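Local coordinates for small COPII coat GTPase SAR1 (Encephalitozoon cuniculi, PDB 6VS4), which is a small GTPase of the ADP-ribosylation factor family, associated with the COPII coat, whose P-loop fold holds GDP and a magnesium ion, at residues T53-K58 and G109-V114; T157-Y162 and I188-I193; Q86-G91 and R101-D106. All coordinates share one frame; numbering follows the deposited sequence.

Contact 1 (T53-K58 and G109-V114). With MG (magnesium ion), chain E; GDP (guanosine-5'-diphosphate), chain D.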
loop_
_atom_site.group_PDB
_atom_site.type_symbol
_atom_site.label_atom_id
_atom_site.label_comp_id
_atom_site.label_asym_id
_atom_site.label_seq_id
_atom_site.Cartn_x
_atom_site.Cartn_y
_atom_site.Cartn_z
ATOM N N THR A 53 10.023 -18.370 22.322
ATOM C CA THR A 53 8.631 -17.938 22.278
ATOM C C THR A 53 8.428 -16.850 21.232
ATOM O O THR A 53 7.400 -16.819 20.544
ATOM C CB THR A 53 8.201 -17.449 23.661
ATOM O OG1 THR A 53 8.213 -18.546 24.583
ATOM C CG2 THR A 53 6.812 -16.845 23.611
ATOM N N THR A 54 9.418 -15.966 21.082
ATOM C CA THR A 54 9.353 -14.924 20.064
ATOM C C THR A 54 9.286 -15.524 18.665
ATOM O O THR A 54 8.493 -15.078 17.828
ATOM C CB THR A 54 10.564 -13.997 20.197
ATOM O OG1 THR A 54 10.572 -13.400 21.500
ATOM C CG2 THR A 54 10.525 -12.903 19.150
ATOM N N LEU A 55 10.102 -16.547 18.397
ATOM C CA LEU A 55 10.104 -17.173 17.080
ATOM C C LEU A 55 8.776 -17.859 16.789
ATOM O O LEU A 55 8.226 -17.718 15.688
ATOM C CB LEU A 55 11.253 -18.176 16.967
ATOM C CG LEU A 55 11.247 -19.011 15.677
ATOM C CD1 LEU A 55 11.276 -18.127 14.428
ATOM C CD2 LEU A 55 12.406 -19.994 15.668
ATOM N N VAL A 56 8.247 -18.609 17.758
ATOM C CA VAL A 56 7.013 -19.343 17.507
ATOM C C VAL A 56 5.848 -18.376 17.332
ATOM O O VAL A 56 4.969 -18.589 16.486
ATOM C CB VAL A 56 6.770 -20.369 18.628
ATOM C CG1 VAL A 56 5.432 -21.048 18.451
ATOM C CG2 VAL A 56 7.888 -21.415 18.615
ATOM N N ASN A 57 5.842 -17.280 18.096
ATOM C CA ASN A 57 4.851 -16.235 17.878
ATOM C C ASN A 57 4.994 -15.617 16.495
ATOM O O ASN A 57 4.005 -15.163 15.912
ATOM C CB ASN A 57 4.962 -15.163 18.961
ATOM C CG ASN A 57 4.460 -15.644 20.304
ATOM O OD1 ASN A 57 3.785 -16.670 20.391
ATOM N ND2 ASN A 57 4.780 -14.902 21.362
ATOM N N LYS A 58 6.211 -15.600 15.953
ATOM C CA LYS A 58 6.419 -15.065 14.616
ATOM C C LYS A 58 5.825 -15.979 13.549
ATOM O O LYS A 58 5.337 -15.493 12.525
ATOM C CB LYS A 58 7.918 -14.861 14.383
ATOM C CG LYS A 58 8.270 -13.941 13.235
ATOM C CD LYS A 58 9.769 -13.679 13.166
ATOM C CE LYS A 58 10.044 -12.329 12.501
ATOM N NZ LYS A 58 9.628 -11.196 13.405
ATOM N N GLY A 109 12.500 -32.911 13.986
ATOM C CA GLY A 109 13.538 -31.919 13.794
ATOM C C GLY A 109 13.644 -31.028 15.007
ATOM O O GLY A 109 12.718 -30.933 15.817
ATOM N N ILE A 110 14.787 -30.367 15.119
ATOM C CA ILE A 110 15.083 -29.515 16.259
ATOM C C ILE A 110 15.507 -28.142 15.764
ATOM O O ILE A 110 16.292 -28.024 14.815
ATOM C CB ILE A 110 16.167 -30.145 17.161
ATOM C CG1 ILE A 110 15.590 -31.375 17.866
ATOM C CG2 ILE A 110 16.700 -29.121 18.156
ATOM C CD1 ILE A 110 16.616 -32.317 18.407
ATOM N N VAL A 111 14.966 -27.107 16.396
ATOM C CA VAL A 111 15.439 -25.740 16.249
ATOM C C VAL A 111 16.062 -25.341 17.582
ATOM O O VAL A 111 15.361 -25.190 18.589
ATOM C CB VAL A 111 14.304 -24.794 15.836
ATOM C CG1 VAL A 111 14.799 -23.368 15.699
ATOM C CG2 VAL A 111 13.705 -25.270 14.538
ATOM N N PHE A 112 17.382 -25.192 17.595
ATOM C CA PHE A 112 18.122 -24.824 18.792
ATOM C C PHE A 112 18.547 -23.365 18.673
ATOM O O PHE A 112 19.217 -22.990 17.703
ATOM C CB PHE A 112 19.340 -25.729 18.983
ATOM C CG PHE A 112 19.993 -25.581 20.326
ATOM C CD1 PHE A 112 20.953 -24.607 20.543
ATOM C CD2 PHE A 112 19.647 -26.414 21.376
ATOM C CE1 PHE A 112 21.560 -24.470 21.790
ATOM C CE2 PHE A 112 20.249 -26.280 22.625
ATOM C CZ PHE A 112 21.205 -25.309 22.830
ATOM N N ILE A 113 18.152 -22.547 19.649
ATOM C CA ILE A 113 18.328 -21.100 19.597
ATOM C C ILE A 113 19.308 -20.660 20.678
ATOM O O ILE A 113 19.181 -21.065 21.841
ATOM C CB ILE A 113 16.981 -20.378 19.753
ATOM C CG1 ILE A 113 16.001 -20.886 18.691
ATOM C CG2 ILE A 113 17.174 -18.887 19.621
ATOM C CD1 ILE A 113 14.670 -20.147 18.663
ATOM N N VAL A 114 20.263 -19.806 20.301
ATOM C CA VAL A 114 21.279 -19.283 21.209
ATOM C C VAL A 114 21.244 -17.759 21.179
ATOM O O VAL A 114 21.188 -17.151 20.105
ATOM C CB VAL A 114 22.687 -19.793 20.834
ATOM C CG1 VAL A 114 23.761 -19.166 21.742
ATOM C CG2 VAL A 114 22.747 -21.303 20.884
HETATM MG MG MG E . 9.232 -19.038 26.387
HETATM P PB GDP D . 12.403 -17.621 25.584
HETATM O O1B GDP D . 12.692 -17.754 27.090
HETATM O O2B GDP D . 11.010 -18.050 25.229
HETATM O O3B GDP D . 13.502 -18.367 24.822
HETATM O O3A GDP D . 12.610 -16.093 25.202
HETATM P PA GDP D . 11.688 -14.990 24.530
HETATM O O1A GDP D . 10.661 -14.579 25.572
HETATM O O2A GDP D . 11.159 -15.445 23.228
HETATM O "O5'" GDP D . 12.656 -13.735 24.341
HETATM C "C5'" GDP D . 13.263 -13.010 25.431
HETATM C "C4'" GDP D . 13.531 -11.590 24.998
HETATM O "O4'" GDP D . 14.486 -11.588 23.913
HETATM C "C3'" GDP D . 12.306 -10.807 24.510
HETATM O "O3'" GDP D . 12.234 -9.519 25.111
HETATM C "C2'" GDP D . 12.526 -10.712 22.997
HETATM O "O2'" GDP D . 11.971 -9.514 22.471
HETATM C "C1'" GDP D . 14.049 -10.670 22.933
HETATM N N9 GDP D . 14.613 -11.065 21.633
HETATM C C8 GDP D . 14.352 -12.198 20.907
HETATM N N7 GDP D . 15.012 -12.246 19.772
HETATM C C5 GDP D . 15.744 -11.070 19.750
HETATM C C6 GDP D . 16.627 -10.520 18.758
HETATM O O6 GDP D . 16.970 -11.035 17.698
HETATM N N1 GDP D . 17.122 -9.286 19.129
HETATM C C2 GDP D . 16.846 -8.649 20.309
HETATM N N2 GDP D . 17.425 -7.463 20.506
HETATM N N3 GDP D . 16.039 -9.148 21.241
HETATM C C4 GDP D . 15.515 -10.340 20.894
HETATM O O HOH W 1 10.273 -20.623 25.846
HETATM O O HOH W 2 9.383 -17.040 26.571
#

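Contact 2 (T157-Y162 and I188-I193). With GDP (guanosine-5'-diphosphate), chain D.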
loop_
_atom_site.group_PDB
_atom_site.type_symbol
_atom_site.label_atom_id
_atom_site.label_comp_id
_atom_site.label_asym_id
_atom_site.label_seq_id
_atom_site.Cartn_x
_atom_site.Cartn_y
_atom_site.Cartn_z
ATOM N N THR A 157 26.962 -9.157 7.606
ATOM C CA THR A 157 28.240 -8.880 8.260
ATOM C C THR A 157 28.599 -9.963 9.271
ATOM O O THR A 157 29.784 -10.230 9.487
ATOM C CB THR A 157 28.227 -7.506 8.937
ATOM O OG1 THR A 157 27.286 -7.491 10.012
ATOM C CG2 THR A 157 27.839 -6.433 7.941
ATOM N N ALA A 158 27.600 -10.618 9.871
ATOM C CA ALA A 158 27.883 -11.739 10.762
ATOM C C ALA A 158 28.501 -12.903 9.999
ATOM O O ALA A 158 29.435 -13.549 10.490
ATOM C CB ALA A 158 26.608 -12.183 11.475
ATOM N N GLU A 159 28.003 -13.174 8.788
ATOM C CA GLU A 159 28.508 -14.298 8.007
ATOM C C GLU A 159 29.959 -14.082 7.595
ATOM O O GLU A 159 30.688 -15.051 7.360
ATOM C CB GLU A 159 27.631 -14.510 6.774
ATOM C CG GLU A 159 27.865 -15.832 6.067
ATOM C CD GLU A 159 27.518 -17.016 6.949
ATOM O OE1 GLU A 159 26.512 -16.928 7.681
ATOM O OE2 GLU A 159 28.245 -18.032 6.910
ATOM N N ALA A 160 30.386 -12.825 7.486
ATOM C CA ALA A 160 31.752 -12.486 7.121
ATOM C C ALA A 160 32.688 -12.375 8.321
ATOM O O ALA A 160 33.899 -12.226 8.130
ATOM C CB ALA A 160 31.766 -11.163 6.343
ATOM N N ASP A 161 32.158 -12.439 9.544
ATOM C CA ASP A 161 32.953 -12.283 10.765
ATOM C C ASP A 161 33.466 -13.651 11.220
ATOM O O ASP A 161 33.031 -14.218 12.225
ATOM C CB ASP A 161 32.121 -11.597 11.846
ATOM C CG ASP A 161 32.953 -11.161 13.046
ATOM O OD1 ASP A 161 34.166 -11.457 13.080
ATOM O OD2 ASP A 161 32.393 -10.509 13.959
ATOM N N TYR A 162 34.418 -14.182 10.442
ATOM C CA TYR A 162 34.859 -15.557 10.662
ATOM C C TYR A 162 35.492 -15.746 12.038
ATOM O O TYR A 162 35.392 -16.838 12.611
ATOM C CB TYR A 162 35.813 -16.006 9.550
ATOM C CG TYR A 162 37.126 -15.267 9.453
ATOM C CD1 TYR A 162 38.226 -15.671 10.202
ATOM C CD2 TYR A 162 37.283 -14.191 8.584
ATOM C CE1 TYR A 162 39.439 -15.013 10.111
ATOM C CE2 TYR A 162 38.502 -13.522 8.486
ATOM C CZ TYR A 162 39.574 -13.941 9.253
ATOM O OH TYR A 162 40.790 -13.298 9.174
ATOM N N ILE A 188 24.314 -24.051 11.237
ATOM C CA ILE A 188 24.227 -22.840 12.047
ATOM C C ILE A 188 23.781 -21.678 11.172
ATOM O O ILE A 188 24.323 -21.463 10.081
ATOM C CB ILE A 188 25.578 -22.536 12.720
ATOM C CG1 ILE A 188 25.991 -23.694 13.627
ATOM C CG2 ILE A 188 25.516 -21.251 13.529
ATOM C CD1 ILE A 188 27.427 -23.583 14.113
ATOM N N PHE A 189 22.799 -20.921 11.649
ATOM C CA PHE A 189 22.346 -19.718 10.967
ATOM C C PHE A 189 22.417 -18.535 11.923
ATOM O O PHE A 189 22.231 -18.685 13.134
ATOM C CB PHE A 189 20.914 -19.876 10.433
ATOM C CG PHE A 189 20.776 -20.891 9.324
ATOM C CD1 PHE A 189 20.728 -22.246 9.606
ATOM C CD2 PHE A 189 20.671 -20.481 7.998
ATOM C CE1 PHE A 189 20.591 -23.175 8.591
ATOM C CE2 PHE A 189 20.536 -21.406 6.974
ATOM C CZ PHE A 189 20.491 -22.755 7.271
ATOM N N TYR A 190 22.693 -17.359 11.370
ATOM C CA TYR A 190 22.850 -16.131 12.142
ATOM C C TYR A 190 21.691 -15.200 11.807
ATOM O O TYR A 190 21.512 -14.818 10.645
ATOM C CB TYR A 190 24.206 -15.478 11.861
ATOM C CG TYR A 190 25.344 -16.446 12.090
ATOM C CD1 TYR A 190 25.977 -16.520 13.321
ATOM C CD2 TYR A 190 25.752 -17.317 11.089
ATOM C CE1 TYR A 190 27.001 -17.418 13.547
ATOM C CE2 TYR A 190 26.760 -18.217 11.300
ATOM C CZ TYR A 190 27.389 -18.266 12.533
ATOM O OH TYR A 190 28.404 -19.166 12.741
ATOM N N VAL A 191 20.888 -14.869 12.819
ATOM C CA VAL A 191 19.607 -14.208 12.619
ATOM C C VAL A 191 19.378 -13.168 13.711
ATOM O O VAL A 191 20.011 -13.184 14.768
ATOM C CB VAL A 191 18.437 -15.222 12.611
ATOM C CG1 VAL A 191 18.566 -16.213 11.454
ATOM C CG2 VAL A 191 18.373 -15.963 13.935
ATOM N N THR A 192 18.453 -12.252 13.428
ATOM C CA THR A 192 17.811 -11.389 14.423
ATOM C C THR A 192 16.319 -11.658 14.277
ATOM O O THR A 192 15.681 -11.175 13.337
ATOM C CB THR A 192 18.120 -9.905 14.229
ATOM O OG1 THR A 192 19.488 -9.641 14.552
ATOM C CG2 THR A 192 17.237 -9.062 15.133
ATOM N N ILE A 193 15.778 -12.454 15.199
ATOM C CA ILE A 193 14.415 -12.940 15.053
ATOM C C ILE A 193 13.419 -11.795 15.164
ATOM O O ILE A 193 12.358 -11.829 14.534
ATOM C CB ILE A 193 14.163 -14.051 16.087
ATOM C CG1 ILE A 193 14.937 -15.303 15.671
ATOM C CG2 ILE A 193 12.676 -14.362 16.219
ATOM C CD1 ILE A 193 14.921 -16.421 16.691
HETATM P PB GDP D . 12.403 -17.621 25.584
HETATM O O1B GDP D . 12.692 -17.754 27.090
HETATM O O2B GDP D . 11.010 -18.050 25.229
HETATM O O3B GDP D . 13.502 -18.367 24.822
HETATM O O3A GDP D . 12.610 -16.093 25.202
HETATM P PA GDP D . 11.688 -14.990 24.530
HETATM O O1A GDP D . 10.661 -14.579 25.572
HETATM O O2A GDP D . 11.159 -15.445 23.228
HETATM O "O5'" GDP D . 12.656 -13.735 24.341
HETATM C "C5'" GDP D . 13.263 -13.010 25.431
HETATM C "C4'" GDP D . 13.531 -11.590 24.998
HETATM O "O4'" GDP D . 14.486 -11.588 23.913
HETATM C "C3'" GDP D . 12.306 -10.807 24.510
HETATM O "O3'" GDP D . 12.234 -9.519 25.111
HETATM C "C2'" GDP D . 12.526 -10.712 22.997
HETATM O "O2'" GDP D . 11.971 -9.514 22.471
HETATM C "C1'" GDP D . 14.049 -10.670 22.933
HETATM N N9 GDP D . 14.613 -11.065 21.633
HETATM C C8 GDP D . 14.352 -12.198 20.907
HETATM N N7 GDP D . 15.012 -12.246 19.772
HETATM C C5 GDP D . 15.744 -11.070 19.750
HETATM C C6 GDP D . 16.627 -10.520 18.758
HETATM O O6 GDP D . 16.970 -11.035 17.698
HETATM N N1 GDP D . 17.122 -9.286 19.129
HETATM C C2 GDP D . 16.846 -8.649 20.309
HETATM N N2 GDP D . 17.425 -7.463 20.506
HETATM N N3 GDP D . 16.039 -9.148 21.241
HETATM C C4 GDP D . 15.515 -10.340 20.894
#

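Contact 3 (Q86-G91 and R101-D106)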
loop_
_atom_site.group_PDB
_atom_site.type_symbol
_atom_site.label_atom_id
_atom_site.label_comp_id
_atom_site.label_asym_id
_atom_site.label_seq_id
_atom_site.Cartn_x
_atom_site.Cartn_y
_atom_site.Cartn_z
ATOM N N GLN A 86 6.838 -27.853 19.679
ATOM C CA GLN A 86 7.022 -28.098 21.103
ATOM C C GLN A 86 8.198 -27.243 21.564
ATOM O O GLN A 86 9.327 -27.434 21.098
ATOM C CB GLN A 86 7.278 -29.582 21.363
ATOM C CG GLN A 86 7.424 -29.964 22.828
ATOM C CD GLN A 86 6.082 -30.147 23.521
ATOM O OE1 GLN A 86 5.242 -30.935 23.078
ATOM N NE2 GLN A 86 5.875 -29.413 24.610
ATOM N N VAL A 87 7.936 -26.299 22.465
ATOM C CA VAL A 87 8.956 -25.378 22.955
ATOM C C VAL A 87 9.369 -25.806 24.356
ATOM O O VAL A 87 8.511 -26.069 25.205
ATOM C CB VAL A 87 8.437 -23.933 22.956
ATOM C CG1 VAL A 87 9.578 -22.965 23.210
ATOM C CG2 VAL A 87 7.728 -23.622 21.650
ATOM N N ILE A 88 10.677 -25.875 24.609
ATOM C CA ILE A 88 11.193 -26.272 25.917
ATOM C C ILE A 88 12.308 -25.324 26.334
ATOM O O ILE A 88 13.327 -25.212 25.639
ATOM C CB ILE A 88 11.714 -27.717 25.928
ATOM C CG1 ILE A 88 10.645 -28.689 25.428
ATOM C CG2 ILE A 88 12.142 -28.095 27.330
ATOM C CD1 ILE A 88 11.136 -30.114 25.323
ATOM N N ASP A 89 12.137 -24.682 27.488
ATOM C CA ASP A 89 13.200 -23.886 28.091
ATOM C C ASP A 89 14.144 -24.857 28.793
ATOM O O ASP A 89 13.793 -25.436 29.825
ATOM C CB ASP A 89 12.628 -22.862 29.070
ATOM C CG ASP A 89 11.965 -21.684 28.370
ATOM O OD1 ASP A 89 12.281 -21.425 27.194
ATOM O OD2 ASP A 89 11.128 -21.003 29.000
ATOM N N LEU A 90 15.339 -25.048 28.239
ATOM C CA LEU A 90 16.268 -25.967 28.874
ATOM C C LEU A 90 16.977 -25.293 30.050
ATOM O O LEU A 90 16.912 -24.076 30.242
ATOM C CB LEU A 90 17.284 -26.476 27.850
ATOM C CG LEU A 90 16.686 -27.311 26.710
ATOM C CD1 LEU A 90 17.781 -27.969 25.893
ATOM C CD2 LEU A 90 15.720 -28.362 27.250
ATOM N N GLY A 91 17.711 -26.096 30.810
ATOM C CA GLY A 91 18.465 -25.567 31.926
ATOM C C GLY A 91 19.929 -25.940 31.877
ATOM O O GLY A 91 20.806 -25.077 31.969
ATOM N N ARG A 101 12.916 -37.148 28.073
ATOM C CA ARG A 101 13.190 -38.130 27.027
ATOM C C ARG A 101 11.958 -38.373 26.155
ATOM O O ARG A 101 12.078 -38.560 24.938
ATOM C CB ARG A 101 13.712 -39.423 27.664
ATOM C CG ARG A 101 12.781 -40.623 27.636
ATOM C CD ARG A 101 12.839 -41.407 28.954
ATOM N NE ARG A 101 12.450 -40.578 30.093
ATOM C CZ ARG A 101 11.303 -40.709 30.755
ATOM N NH1 ARG A 101 11.027 -39.903 31.771
ATOM N NH2 ARG A 101 10.433 -41.650 30.411
ATOM N N ASP A 102 10.765 -38.335 26.753
ATOM C CA ASP A 102 9.548 -38.606 25.995
ATOM C C ASP A 102 9.338 -37.583 24.885
ATOM O O ASP A 102 8.759 -37.911 23.841
ATOM C CB ASP A 102 8.341 -38.631 26.934
ATOM C CG ASP A 102 8.339 -39.840 27.843
ATOM O OD1 ASP A 102 8.963 -40.857 27.473
ATOM O OD2 ASP A 102 7.711 -39.776 28.922
ATOM N N TYR A 103 9.804 -36.346 25.083
ATOM C CA TYR A 103 9.635 -35.312 24.070
ATOM C C TYR A 103 10.439 -35.585 22.806
ATOM O O TYR A 103 10.171 -34.964 21.773
ATOM C CB TYR A 103 10.037 -33.948 24.635
ATOM C CG TYR A 103 9.066 -33.387 25.643
ATOM C CD1 TYR A 103 8.107 -32.464 25.258
ATOM C CD2 TYR A 103 9.090 -33.793 26.972
ATOM C CE1 TYR A 103 7.203 -31.947 26.164
ATOM C CE2 TYR A 103 8.191 -33.276 27.893
ATOM C CZ TYR A 103 7.247 -32.352 27.478
ATOM O OH TYR A 103 6.336 -31.823 28.365
ATOM N N PHE A 104 11.419 -36.482 22.860
ATOM C CA PHE A 104 12.229 -36.797 21.694
ATOM C C PHE A 104 11.797 -38.085 21.003
ATOM O O PHE A 104 12.451 -38.508 20.043
ATOM C CB PHE A 104 13.709 -36.868 22.084
ATOM C CG PHE A 104 14.267 -35.555 22.586
ATOM C CD1 PHE A 104 14.054 -35.144 23.896
ATOM C CD2 PHE A 104 14.984 -34.721 21.742
ATOM C CE1 PHE A 104 14.562 -33.940 24.358
ATOM C CE2 PHE A 104 15.495 -33.510 22.200
ATOM C CZ PHE A 104 15.279 -33.118 23.505
ATOM N N TYR A 105 10.723 -38.724 21.468
ATOM C CA TYR A 105 10.148 -39.849 20.743
ATOM C C TYR A 105 9.430 -39.336 19.502
ATOM O O TYR A 105 8.605 -38.423 19.586
ATOM C CB TYR A 105 9.180 -40.629 21.633
ATOM N N ASP A 106 9.755 -39.921 18.347
ATOM C CA ASP A 106 9.180 -39.514 17.058
ATOM C C ASP A 106 9.362 -38.016 16.810
ATOM O O ASP A 106 8.547 -37.369 16.151
ATOM C CB ASP A 106 7.704 -39.913 16.960
ATOM C CG ASP A 106 7.237 -40.077 15.524
ATOM O OD1 ASP A 106 8.071 -39.972 14.601
ATOM O OD2 ASP A 106 6.032 -40.319 15.316
#

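Contact 1 (T53-K58 and G109-V114)
L55 reaches out of helix 52-59 to strand 109-115 with a single methyl, CD2, which serves both partners on the strand. CD2 lies 3.8 Å from I113 CD1, the two side chains meeting at a slant, and 4.1 Å from V111 CG1, where the branches meet tip to tip. L55 CG stands anti to the backbone N (chi1 173°), which sends the isobutyl group out toward the sheet, and I113 answers with its extended arm, CG1 and CD1. No hydrogen bond crosses the gap; apolar packing alone joins the two segments here, and F44 and L144 of the neighbouring strands also touch L55. Helix 52-59 follows the phosphate-binding loop, in keeping with a Walker A (P-loop) arrangement, and 109-115 is an inner strand of the mixed sheet against which this helix packs. The helix start is polar and partly exposed, in contrast to the buried apolar side. There T53 OG1 binds magnesium at 2.1 Å, and GDP O2B at 2.3 Å and two waters are further ligands of the ion. T53 N donates to the same O2B, so this beta-phosphate oxygen is held by both metal and amide. T54 grips the alpha-phosphate twice: its N, at 2.8 Å, and its OG1, at 2.7 Å, both give a hydrogen bond to GDP O2A. The T54 hydroxyl sits beside its own backbone N (chi1 -60°), which lets the two donors converge on that one oxygen. One of the metal-bound waters donates to GDP O1A, linking the ion to the alpha-phosphate as well.

Contact 2 (T157-Y162 and I188-I193)
A158 CB and the E159 carboxylate both approach the Y190 ring obliquely. E159 OE1 comes to 3.5 Å from Y190 CD2 and 3.8 Å from CE2, a contact with ring carbons and not a hydrogen bond. The two side chains cross at about a right angle, with carboxylate and ring planes 66° apart. A bend at chi2 (63°) brings the acid end of E159 in to the ring, although its CB does not aim at the strand. Closer to the backbone, A158 CB and Y190 CB meet at 4.1 Å, and the small methyl lets the helix and strand backbones come near. The contact sets helix 155-159 against strand 186-190, an outermost strand of the sheet within this chain of the P-loop fold. M145 of the adjoining strand and K165 of helix 162-172 also touch Y190. Past the strand the chain enters the GDP pocket: I193 N makes a weak, bent hydrogen bond to GDP O6 at 3.1 Å and also pairs with N146 OD1, while T192 CG2 lies 3.2 Å from O6. The other carboxylate oxygen, E159 OE2, forms a salt bridge with K165 NZ. That lysine probably offsets part of the carboxylate's charge and restrains it, so that OE1 can rest against the ring carbons of Y190 without a hydrogen bond between them.

Contact 3 (Q86-G91 and R101-D106)
Q86 and Y103 cross at about a right angle, the amide turned 80° from the plane of the ring, in a contact between strand 83-90 of the P-loop fold and the 3-10 turn of the following loop. That strand goes on to D89, whose carboxylate forms a salt bridge with K52 and which touches GDP, while the I88 side chain stays about 10 Å from the nucleotide. The Q86 amide comes to the ring at its CD1-CE1 edge, with CD in the ring plane and 3.4 Å from CE1. CG, earlier in the same chain, is 3.6 Å from Y103 CD1, so a good length of the glutamine crosses this edge. CG anti to the backbone N (chi1 -177°) and a bend at chi2 (82°) bring the amide across it. I88, two residues on and on the same side of the strand, meets the tyrosine at a slant. Its CD1 makes an off-centre CH-pi contact, 4.2 Å from the ring centroid, and stands 3.8 Å from Y103 CD1. The phenol ring therefore has an amide at one edge and a methyl to one side, while W100 packs against it edge-to-face and T75 of strand 75-80 touches it too. F104, next in the turn, points its CB away from the strand, and its ring packs on L43 and L45. The closest approach across the contact is Q86 NE2 to Y103 CE1, 3.3 Å, with the nitrogen near the ring plane.

In the fold
All three contacts lean on one mixed sheet. Contacts 1 and 2, with centres about 16 Å apart, touch directly: I193 CG2 lies 3.9 Å from both L55 CA and T54 CG2, and K58 NZ is 3.0 Å from I193 O, so the helix that holds the GDP phosphates packs on the turn that meets the base. Contact 3 is nested in the chain between the two segments of contact 1 and touches it at two places, V56 CG2 to V87 CG2 (3.8 Å) and I110 CD1 to F104 CE2 (4.1 Å). The side chain of I88 is about 9 Å from magnesium. Contacts 2 and 3 lie on opposite sides of the chain's centre, with centres about 26 Å apart, and do not touch.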